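Local coordinates for malic enzyme (Entamoeba histolytica, PDB 3NV9), which probably catalyses the oxidative decarboxylation of malate to pyruvate with NAD(P) as acceptor, and forms a dimer, at residues Q23-E34 and C476-T485; V93-L103 and G113-M124. All blocks are in the same frame, centred on the assembly; numbering follows the deposited sequence.

Contact 1 of 2, residues Q23-E34 and C476-T485; sequences QRAVAKTQFYKE and CLAYAINKVT. With SO4 (sulfate ion), chain D.
The carboxylate of Glu34 lies flat over one face of the Tyr479 ring, the two planes only 15° apart and Glu34 CD 3.5 Å above the ring plane. Glu34 CG adds a CH-pi contact, 3.7 Å from the Tyr479 centroid. CG anti to the backbone N (chi1 -178°) and a bend at chi2 put the glutamate there. Gln30 OE1 comes to the edge of the Tyr479 ring and lies 3.3 Å from Lys483 CE, the glutamine and lysine side chains crossing at about a right angle. The Phe31 ring instead turns an edge to the other helix, with the carbonyl carbon of Cys476 in its plane, while Cys476 CB touches Phe31 CE1 obliquely at 3.7 Å. Phe31 CD2 sits over the centre of one face of the Tyr32 ring. Segments 23-34 and 476-485 are helices that run roughly antiparallel, their axes 8.1 Å apart at closest and their directions 140° apart, packing the C-terminal helix 470-485 against helix 21-43. The small side chain of Ala480 is consistent with the close approach: its CB meets Phe31 CB at 3.5 Å and lies against Ala27 O and Phe31 N. Val484 spreads its methyls, CG1 against Val26 CG1 and CG2 against Ala27 CB. Gln23, whose OE1 is held by Ser20 N, donates from NE2 to Val484 O at 3.1 Å, arriving well above the carbonyl plane. Arg71 of the second subunit forms a salt bridge with Glu34 and a hydrogen bond with Tyr479 OH. A sulfate, probably from the crystallisation liquor, accepts hydrogen bonds from Gln30 NE2, Lys33 NZ and that same Arg71.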
loop_
_atom_site.group_PDB
_atom_site.type_symbol
_atom_site.label_atom_id
_atom_site.label_comp_id
_atom_site.label_asym_id
_atom_site.label_seq_id
_atom_site.Cartn_x
_atom_site.Cartn_y
_atom_site.Cartn_z
ATOM N N GLN A 23 -21.136 -7.676 34.185
ATOM C CA GLN A 23 -20.247 -8.759 33.806
ATOM C C GLN A 23 -20.365 -9.149 32.317
ATOM O O GLN A 23 -19.341 -9.306 31.633
ATOM C CB GLN A 23 -20.458 -10.010 34.675
ATOM C CG GLN A 23 -20.039 -9.883 36.168
ATOM C CD GLN A 23 -20.474 -11.137 36.991
ATOM O OE1 GLN A 23 -21.618 -11.546 36.889
ATOM N NE2 GLN A 23 -19.534 -11.762 37.745
ATOM N N ARG A 24 -21.591 -9.331 31.835
ATOM C CA ARG A 24 -21.808 -9.763 30.463
ATOM C C ARG A 24 -21.229 -8.718 29.483
ATOM O O ARG A 24 -20.442 -9.076 28.595
ATOM C CB ARG A 24 -23.291 -10.117 30.217
ATOM C CG ARG A 24 -23.718 -10.167 28.736
ATOM C CD ARG A 24 -25.170 -10.690 28.542
ATOM N NE ARG A 24 -25.321 -11.984 29.177
ATOM C CZ ARG A 24 -25.314 -13.143 28.524
ATOM N NH1 ARG A 24 -25.177 -13.188 27.202
ATOM N NH2 ARG A 24 -25.436 -14.268 29.204
ATOM N N ALA A 25 -21.557 -7.435 29.685
ATOM C CA ALA A 25 -20.984 -6.356 28.867
ATOM C C ALA A 25 -19.459 -6.291 28.923
ATOM O O ALA A 25 -18.784 -6.127 27.898
ATOM C CB ALA A 25 -21.602 -4.976 29.206
ATOM N N VAL A 26 -18.904 -6.416 30.124
ATOM C CA VAL A 26 -17.454 -6.314 30.282
ATOM C C VAL A 26 -16.833 -7.518 29.620
ATOM O O VAL A 26 -15.848 -7.354 28.933
ATOM C CB VAL A 26 -17.033 -6.228 31.771
ATOM C CG1 VAL A 26 -15.476 -6.414 31.949
ATOM C CG2 VAL A 26 -17.474 -4.891 32.345
ATOM N N ALA A 27 -17.411 -8.712 29.799
ATOM C CA ALA A 27 -16.862 -9.956 29.225
ATOM C C ALA A 27 -16.905 -9.969 27.717
ATOM O O ALA A 27 -15.988 -10.488 27.115
ATOM C CB ALA A 27 -17.528 -11.223 29.764
ATOM N N LYS A 28 -17.916 -9.381 27.100
ATOM C CA LYS A 28 -17.859 -9.218 25.640
ATOM C C LYS A 28 -16.688 -8.361 25.194
ATOM O O LYS A 28 -16.060 -8.645 24.158
ATOM C CB LYS A 28 -19.133 -8.602 25.109
ATOM C CG LYS A 28 -20.294 -9.595 25.113
ATOM C CD LYS A 28 -21.670 -8.874 25.091
ATOM C CE LYS A 28 -21.935 -8.231 23.729
ATOM N NZ LYS A 28 -23.336 -7.715 23.653
ATOM N N THR A 29 -16.398 -7.310 25.965
ATOM C CA THR A 29 -15.355 -6.371 25.614
ATOM C C THR A 29 -14.007 -7.130 25.686
ATOM O O THR A 29 -13.247 -7.165 24.727
ATOM C CB THR A 29 -15.438 -5.085 26.500
ATOM O OG1 THR A 29 -16.793 -4.591 26.504
ATOM C CG2 THR A 29 -14.551 -3.935 25.961
ATOM N N GLN A 30 -13.766 -7.773 26.822
ATOM C CA GLN A 30 -12.568 -8.546 27.091
ATOM C C GLN A 30 -12.429 -9.716 26.119
ATOM O O GLN A 30 -11.326 -9.964 25.643
ATOM C CB GLN A 30 -12.573 -9.005 28.543
ATOM C CG GLN A 30 -12.129 -7.859 29.551
ATOM C CD GLN A 30 -10.696 -7.359 29.244
ATOM O OE1 GLN A 30 -9.798 -8.180 29.115
ATOM N NE2 GLN A 30 -10.515 -6.034 29.024
ATOM N N PHE A 31 -13.523 -10.404 25.778
ATOM C CA PHE A 31 -13.433 -11.499 24.773
ATOM C C PHE A 31 -12.885 -10.979 23.419
ATOM O O PHE A 31 -11.875 -11.530 22.885
ATOM C CB PHE A 31 -14.762 -12.214 24.559
ATOM C CG PHE A 31 -14.784 -13.121 23.337
ATOM C CD1 PHE A 31 -14.135 -14.361 23.359
ATOM C CD2 PHE A 31 -15.438 -12.723 22.164
ATOM C CE1 PHE A 31 -14.129 -15.202 22.213
ATOM C CE2 PHE A 31 -15.469 -13.561 21.027
ATOM C CZ PHE A 31 -14.808 -14.801 21.045
ATOM N N TYR A 32 -13.510 -9.916 22.905
ATOM C CA TYR A 32 -13.110 -9.344 21.643
ATOM C C TYR A 32 -11.747 -8.705 21.674
ATOM O O TYR A 32 -11.006 -8.837 20.707
ATOM C CB TYR A 32 -14.155 -8.407 21.079
ATOM C CG TYR A 32 -15.337 -9.163 20.499
ATOM C CD1 TYR A 32 -15.169 -10.071 19.441
ATOM C CD2 TYR A 32 -16.614 -8.989 21.011
ATOM C CE1 TYR A 32 -16.232 -10.772 18.935
ATOM C CE2 TYR A 32 -17.685 -9.692 20.495
ATOM C CZ TYR A 32 -17.494 -10.560 19.471
ATOM O OH TYR A 32 -18.581 -11.237 18.977
ATOM N N LYS A 33 -11.363 -8.045 22.766
ATOM C CA LYS A 33 -9.962 -7.613 22.834
ATOM C C LYS A 33 -9.006 -8.808 22.814
ATOM O O LYS A 33 -8.034 -8.800 22.084
ATOM C CB LYS A 33 -9.676 -6.745 24.066
ATOM C CG LYS A 33 -10.405 -5.366 24.132
ATOM C CD LYS A 33 -10.316 -4.730 25.565
ATOM C CE LYS A 33 -10.521 -3.171 25.463
ATOM N NZ LYS A 33 -10.687 -2.453 26.815
ATOM N N GLU A 34 -9.257 -9.840 23.618
ATOM C CA GLU A 34 -8.319 -10.966 23.655
ATOM C C GLU A 34 -8.277 -11.753 22.327
ATOM O O GLU A 34 -7.208 -12.204 21.896
ATOM C CB GLU A 34 -8.710 -11.855 24.811
ATOM C CG GLU A 34 -7.802 -13.037 25.019
ATOM C CD GLU A 34 -6.413 -12.681 25.549
ATOM O OE1 GLU A 34 -6.119 -11.515 25.919
ATOM O OE2 GLU A 34 -5.594 -13.616 25.575
ATOM N N CYS A 476 -10.087 -17.957 24.424
ATOM C CA CYS A 476 -10.485 -16.562 24.586
ATOM C C CYS A 476 -11.778 -16.430 25.396
ATOM O O CYS A 476 -11.936 -15.496 26.185
ATOM C CB CYS A 476 -10.590 -15.810 23.249
ATOM S SG CYS A 476 -9.081 -15.685 22.371
ATOM N N LEU A 477 -12.696 -17.361 25.191
ATOM C CA LEU A 477 -13.957 -17.358 25.954
ATOM C C LEU A 477 -13.701 -17.475 27.473
ATOM O O LEU A 477 -14.010 -16.550 28.230
ATOM C CB LEU A 477 -14.915 -18.432 25.430
ATOM C CG LEU A 477 -16.334 -18.389 26.012
ATOM C CD1 LEU A 477 -16.914 -17.019 25.971
ATOM C CD2 LEU A 477 -17.259 -19.369 25.326
ATOM N N ALA A 478 -13.077 -18.576 27.886
ATOM C CA ALA A 478 -12.638 -18.792 29.257
ATOM C C ALA A 478 -11.924 -17.555 29.829
ATOM O O ALA A 478 -12.194 -17.123 30.937
ATOM C CB ALA A 478 -11.704 -20.049 29.325
ATOM N N TYR A 479 -11.019 -16.982 29.056
ATOM C CA TYR A 479 -10.291 -15.798 29.472
ATOM C C TYR A 479 -11.272 -14.692 29.834
ATOM O O TYR A 479 -11.155 -14.039 30.903
ATOM C CB TYR A 479 -9.411 -15.361 28.313
ATOM C CG TYR A 479 -8.725 -14.054 28.486
ATOM C CD1 TYR A 479 -9.407 -12.843 28.206
ATOM C CD2 TYR A 479 -7.394 -14.004 28.953
ATOM C CE1 TYR A 479 -8.786 -11.605 28.372
ATOM C CE2 TYR A 479 -6.744 -12.738 29.138
ATOM C CZ TYR A 479 -7.454 -11.553 28.829
ATOM O OH TYR A 479 -6.837 -10.332 28.951
ATOM N N ALA A 480 -12.259 -14.493 28.949
ATOM C CA ALA A 480 -13.174 -13.378 29.123
ATOM C C ALA A 480 -13.999 -13.612 30.375
ATOM O O ALA A 480 -14.148 -12.692 31.185
ATOM C CB ALA A 480 -14.065 -13.161 27.906
ATOM N N ILE A 481 -14.500 -14.844 30.525
ATOM C CA ILE A 481 -15.329 -15.233 31.656
ATOM C C ILE A 481 -14.519 -15.082 32.912
ATOM O O ILE A 481 -14.951 -14.407 33.847
ATOM C CB ILE A 481 -15.844 -16.647 31.497
ATOM C CG1 ILE A 481 -16.964 -16.623 30.456
ATOM C CG2 ILE A 481 -16.298 -17.246 32.862
ATOM C CD1 ILE A 481 -17.296 -17.919 29.900
ATOM N N ASN A 482 -13.310 -15.633 32.898
ATOM C CA ASN A 482 -12.390 -15.511 34.043
ATOM C C ASN A 482 -12.111 -14.080 34.499
ATOM O O ASN A 482 -12.136 -13.782 35.686
ATOM C CB ASN A 482 -11.089 -16.292 33.824
ATOM C CG ASN A 482 -10.074 -16.045 34.949
ATOM O OD1 ASN A 482 -9.417 -14.974 34.989
ATOM N ND2 ASN A 482 -9.985 -16.999 35.910
ATOM N N LYS A 483 -11.878 -13.184 33.558
ATOM C CA LYS A 483 -11.731 -11.789 33.896
ATOM C C LYS A 483 -12.948 -11.278 34.701
ATOM O O LYS A 483 -12.792 -10.379 35.528
ATOM C CB LYS A 483 -11.577 -10.936 32.607
ATOM C CG LYS A 483 -10.166 -10.756 32.046
ATOM C CD LYS A 483 -9.515 -9.416 32.510
ATOM C CE LYS A 483 -8.170 -9.163 31.806
ATOM N NZ LYS A 483 -7.729 -7.721 31.713
ATOM N N VAL A 484 -14.160 -11.772 34.435
ATOM C CA VAL A 484 -15.352 -11.170 35.088
ATOM C C VAL A 484 -15.867 -11.853 36.382
ATOM O O VAL A 484 -16.528 -11.211 37.212
ATOM C CB VAL A 484 -16.515 -10.921 34.104
ATOM C CG1 VAL A 484 -16.097 -9.907 33.098
ATOM C CG2 VAL A 484 -16.904 -12.187 33.427
ATOM N N THR A 485 -15.568 -13.146 36.517
ATOM C CA THR A 485 -15.942 -13.949 37.664
ATOM C C THR A 485 -14.743 -14.124 38.603
ATOM O O THR A 485 -14.872 -14.774 39.644
ATOM C CB THR A 485 -16.420 -15.378 37.256
ATOM O OG1 THR A 485 -15.319 -16.120 36.719
ATOM C CG2 THR A 485 -17.647 -15.380 36.286
HETATM S S SO4 D . -7.417 -4.051 28.021
HETATM O O1 SO4 D . -8.557 -3.175 28.163
HETATM O O2 SO4 D . -7.081 -4.035 26.576
HETATM O O3 SO4 D . -6.256 -3.562 28.767
HETATM O O4 SO4 D . -7.770 -5.379 28.523
#

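Contact 2 of 2, residues V93-L103 and G113-M124; sequences VGVVSDSTRVL and GLGVMEGKALLM
Apolar contacts between Val95 and two methionines dominate the meeting of strand 93-97 with helix 114-124, whose axes come within 9.0 Å and run nearly antiparallel, 158° between their N-to-C directions. Val95 CG1 rests on Met117 SD at 3.7 Å, and its other methyl, CG2, faces Met124 CE at 4.0 Å. Met117 is bent at chi2 (-53°) and again at chi3, which brings its CE beside Ser97 OG and CB. Met124 runs extended beyond CG, and its SD touches Val93 CG1 at 3.9 Å, the two side chains crossing at about a right angle. Beyond the strand, Val102 CG2 and Leu103 CD1 both meet Val116 CG2, the former at 3.9 Å.

Polar contacts gather at the turn. Ser97 OG accepts from Ser99 N at 3.0 Å, an ST turn, and is also hydrogen-bonded to Glu168 O. Ser99 OG accepts only a weak bond from Gly113 N, 3.1 Å long but bent to 121°; its stronger partner is Pro110 O. Gly113 CA lies 3.3 Å from Ser99 OG, a closeness its missing side chain allows.

The strand and helix are the first two elements of the beta-alpha-beta unit that continues into strand 131-136, within a parallel sheet of the N-terminal domain. Burial of valine and methionine side chains probably accounts for most of the attachment of this helix to this strand, direct polar bonding being confined to one weak bond at the turn.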
loop_
_atom_site.group_PDB
_atom_site.type_symbol
_atom_site.label_atom_id
_atom_site.label_comp_id
_atom_site.label_asym_id
_atom_site.label_seq_id
_atom_site.Cartn_x
_atom_site.Cartn_y
_atom_site.Cartn_z
ATOM N N VAL A 93 -6.848 3.545 -2.448
ATOM C CA VAL A 93 -7.135 4.469 -1.379
ATOM C C VAL A 93 -6.059 4.380 -0.310
ATOM O O VAL A 93 -5.670 3.262 0.045
ATOM C CB VAL A 93 -8.524 4.252 -0.791
ATOM C CG1 VAL A 93 -8.705 5.078 0.483
ATOM C CG2 VAL A 93 -9.620 4.655 -1.880
ATOM N N GLY A 94 -5.529 5.537 0.140
ATOM C CA GLY A 94 -4.579 5.563 1.266
ATOM C C GLY A 94 -5.269 5.909 2.572
ATOM O O GLY A 94 -5.975 6.887 2.635
ATOM N N VAL A 95 -5.120 5.074 3.584
ATOM C CA VAL A 95 -5.772 5.312 4.864
ATOM C C VAL A 95 -4.670 5.975 5.668
ATOM O O VAL A 95 -3.790 5.284 6.185
ATOM C CB VAL A 95 -6.235 3.953 5.544
ATOM C CG1 VAL A 95 -7.068 4.146 6.822
ATOM C CG2 VAL A 95 -7.118 3.130 4.559
ATOM N N VAL A 96 -4.695 7.298 5.708
ATOM C CA VAL A 96 -3.620 8.130 6.243
ATOM C C VAL A 96 -3.990 8.547 7.660
ATOM O O VAL A 96 -5.075 9.062 7.910
ATOM C CB VAL A 96 -3.328 9.378 5.311
ATOM C CG1 VAL A 96 -2.240 10.323 5.915
ATOM C CG2 VAL A 96 -2.879 8.896 3.961
ATOM N N SER A 97 -3.109 8.221 8.594
ATOM C CA SER A 97 -3.298 8.609 9.995
ATOM C C SER A 97 -1.955 8.930 10.625
ATOM O O SER A 97 -0.948 8.373 10.204
ATOM C CB SER A 97 -3.918 7.499 10.782
ATOM O OG SER A 97 -4.214 7.953 12.105
ATOM N N ASP A 98 -1.942 9.833 11.602
ATOM C CA ASP A 98 -0.748 10.071 12.383
ATOM C C ASP A 98 -0.829 9.405 13.745
ATOM O O ASP A 98 0.049 9.581 14.601
ATOM C CB ASP A 98 -0.385 11.586 12.429
ATOM C CG ASP A 98 -1.358 12.452 13.257
ATOM O OD1 ASP A 98 -1.023 13.661 13.377
ATOM O OD2 ASP A 98 -2.387 11.988 13.808
ATOM N N SER A 99 -1.899 8.609 13.888
ATOM C CA SER A 99 -2.242 7.777 15.044
ATOM C C SER A 99 -2.378 8.552 16.341
ATOM O O SER A 99 -2.047 8.074 17.403
ATOM C CB SER A 99 -1.275 6.607 15.210
ATOM O OG SER A 99 -1.108 5.981 13.990
ATOM N N THR A 100 -2.951 9.718 16.211
ATOM C CA THR A 100 -3.023 10.697 17.250
ATOM C C THR A 100 -4.431 10.660 17.925
ATOM O O THR A 100 -4.556 10.989 19.079
ATOM C CB THR A 100 -2.630 12.031 16.549
ATOM O OG1 THR A 100 -1.528 12.656 17.188
ATOM C CG2 THR A 100 -3.723 12.915 16.240
ATOM N N ARG A 101 -5.480 10.210 17.214
ATOM C CA ARG A 101 -6.800 9.990 17.836
ATOM C C ARG A 101 -7.352 8.588 17.475
ATOM O O ARG A 101 -8.337 8.424 16.758
ATOM C CB ARG A 101 -7.765 11.131 17.424
ATOM C CG ARG A 101 -8.906 11.433 18.418
ATOM C CD ARG A 101 -8.352 11.651 19.839
ATOM N NE ARG A 101 -7.961 13.049 20.111
ATOM C CZ ARG A 101 -6.947 13.460 20.896
ATOM N NH1 ARG A 101 -6.123 12.600 21.510
ATOM N NH2 ARG A 101 -6.750 14.771 21.063
ATOM N N VAL A 102 -6.690 7.547 17.925
ATOM C CA VAL A 102 -7.160 6.255 17.455
ATOM C C VAL A 102 -8.106 5.594 18.413
ATOM O O VAL A 102 -7.701 5.098 19.489
ATOM C CB VAL A 102 -6.082 5.374 16.684
ATOM C CG1 VAL A 102 -4.715 6.059 16.564
ATOM C CG2 VAL A 102 -6.048 3.965 17.129
ATOM N N LEU A 103 -9.380 5.614 17.997
ATOM C CA LEU A 103 -10.525 5.396 18.870
ATOM C C LEU A 103 -10.349 6.144 20.191
ATOM O O LEU A 103 -9.770 7.201 20.202
ATOM C CB LEU A 103 -10.757 3.929 19.111
ATOM C CG LEU A 103 -10.631 3.018 17.893
ATOM C CD1 LEU A 103 -10.668 1.561 18.387
ATOM C CD2 LEU A 103 -11.780 3.295 16.894
ATOM N N GLY A 113 -1.451 3.100 15.199
ATOM C CA GLY A 113 -2.686 3.154 14.412
ATOM C C GLY A 113 -2.847 2.012 13.379
ATOM O O GLY A 113 -3.912 1.871 12.801
ATOM N N LEU A 114 -1.824 1.179 13.183
ATOM C CA LEU A 114 -1.832 0.136 12.142
ATOM C C LEU A 114 -2.994 -0.884 12.255
ATOM O O LEU A 114 -3.501 -1.306 11.236
ATOM C CB LEU A 114 -0.506 -0.626 12.140
ATOM C CG LEU A 114 0.611 0.099 11.410
ATOM C CD1 LEU A 114 1.954 -0.411 11.907
ATOM C CD2 LEU A 114 0.513 -0.027 9.857
ATOM N N GLY A 115 -3.365 -1.293 13.476
ATOM C CA GLY A 115 -4.448 -2.243 13.704
ATOM C C GLY A 115 -5.710 -1.678 13.135
ATOM O O GLY A 115 -6.407 -2.335 12.345
ATOM N N VAL A 116 -6.014 -0.436 13.486
ATOM C CA VAL A 116 -7.272 0.201 13.052
ATOM C C VAL A 116 -7.236 0.530 11.552
ATOM O O VAL A 116 -8.231 0.320 10.842
ATOM C CB VAL A 116 -7.547 1.463 13.890
ATOM C CG1 VAL A 116 -8.668 2.352 13.269
ATOM C CG2 VAL A 116 -7.897 1.064 15.344
ATOM N N MET A 117 -6.101 1.020 11.041
ATOM C CA MET A 117 -6.050 1.419 9.611
ATOM C C MET A 117 -6.019 0.204 8.701
ATOM O O MET A 117 -6.526 0.253 7.590
ATOM C CB MET A 117 -4.858 2.359 9.289
ATOM C CG MET A 117 -4.698 3.544 10.241
ATOM S SD MET A 117 -6.223 4.483 10.395
ATOM C CE MET A 117 -6.216 4.851 12.147
ATOM N N GLU A 118 -5.430 -0.888 9.179
ATOM C CA GLU A 118 -5.538 -2.168 8.446
ATOM C C GLU A 118 -6.984 -2.753 8.428
ATOM O O GLU A 118 -7.414 -3.320 7.450
ATOM C CB GLU A 118 -4.503 -3.191 8.970
ATOM C CG GLU A 118 -4.210 -4.196 7.939
ATOM C CD GLU A 118 -3.213 -5.240 8.340
ATOM O OE1 GLU A 118 -3.105 -6.277 7.614
ATOM O OE2 GLU A 118 -2.561 -5.048 9.371
ATOM N N GLY A 119 -7.723 -2.615 9.531
ATOM C CA GLY A 119 -9.122 -3.041 9.578
ATOM C C GLY A 119 -9.943 -2.196 8.627
ATOM O O GLY A 119 -10.809 -2.718 7.948
ATOM N N LYS A 120 -9.659 -0.896 8.555
ATOM C CA LYS A 120 -10.338 -0.007 7.562
ATOM C C LYS A 120 -10.020 -0.475 6.138
ATOM O O LYS A 120 -10.897 -0.527 5.307
ATOM C CB LYS A 120 -9.907 1.492 7.664
ATOM C CG LYS A 120 -10.124 2.206 8.998
ATOM C CD LYS A 120 -11.571 2.629 9.177
ATOM C CE LYS A 120 -11.662 3.443 10.496
ATOM N NZ LYS A 120 -13.100 3.944 10.735
ATOM N N ALA A 121 -8.757 -0.802 5.870
ATOM C CA ALA A 121 -8.400 -1.184 4.527
ATOM C C ALA A 121 -9.091 -2.504 4.230
ATOM O O ALA A 121 -9.521 -2.688 3.103
ATOM C CB ALA A 121 -6.916 -1.364 4.399
ATOM N N LEU A 122 -9.124 -3.431 5.229
ATOM C CA LEU A 122 -9.756 -4.749 5.068
ATOM C C LEU A 122 -11.236 -4.514 4.657
ATOM O O LEU A 122 -11.741 -5.122 3.678
ATOM C CB LEU A 122 -9.688 -5.577 6.376
ATOM C CG LEU A 122 -10.632 -6.807 6.440
ATOM C CD1 LEU A 122 -10.143 -7.941 5.451
ATOM C CD2 LEU A 122 -10.857 -7.420 7.856
ATOM N N LEU A 123 -11.887 -3.577 5.353
ATOM C CA LEU A 123 -13.321 -3.281 5.067
ATOM C C LEU A 123 -13.561 -2.589 3.732
ATOM O O LEU A 123 -14.611 -2.751 3.105
ATOM C CB LEU A 123 -13.946 -2.430 6.166
ATOM C CG LEU A 123 -14.032 -3.034 7.562
ATOM C CD1 LEU A 123 -14.570 -1.980 8.602
ATOM C CD2 LEU A 123 -14.820 -4.373 7.581
ATOM N N MET A 124 -12.622 -1.765 3.317
ATOM C CA MET A 124 -12.810 -1.109 2.001
ATOM C C MET A 124 -12.820 -2.166 0.890
ATOM O O MET A 124 -13.530 -2.057 -0.113
ATOM C CB MET A 124 -11.717 -0.094 1.770
ATOM C CG MET A 124 -12.061 1.238 2.489
ATOM S SD MET A 124 -10.630 2.277 2.425
ATOM C CE MET A 124 -10.997 3.417 3.804
#

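How the contacts relate
Contact 2 is the core element of the two: its centre lies about 10 Å from the centre of the chain, against about 25 Å for the partly buried contact 1. They share no secondary-structure element. Contact 1 joins helices near the two chain ends, 442 residues apart at their closest, and contact 2, formed within one beta-alpha-beta unit, is nested inside the loop so closed. Their centres are about 25 Å apart and their nearest atoms about 9 Å, without touching. The outer, partly buried pair mixes small apolar residues and aromatic rings with charged and amide groups, while methionine and valine dominate the interior one. Both nevertheless border the second subunit.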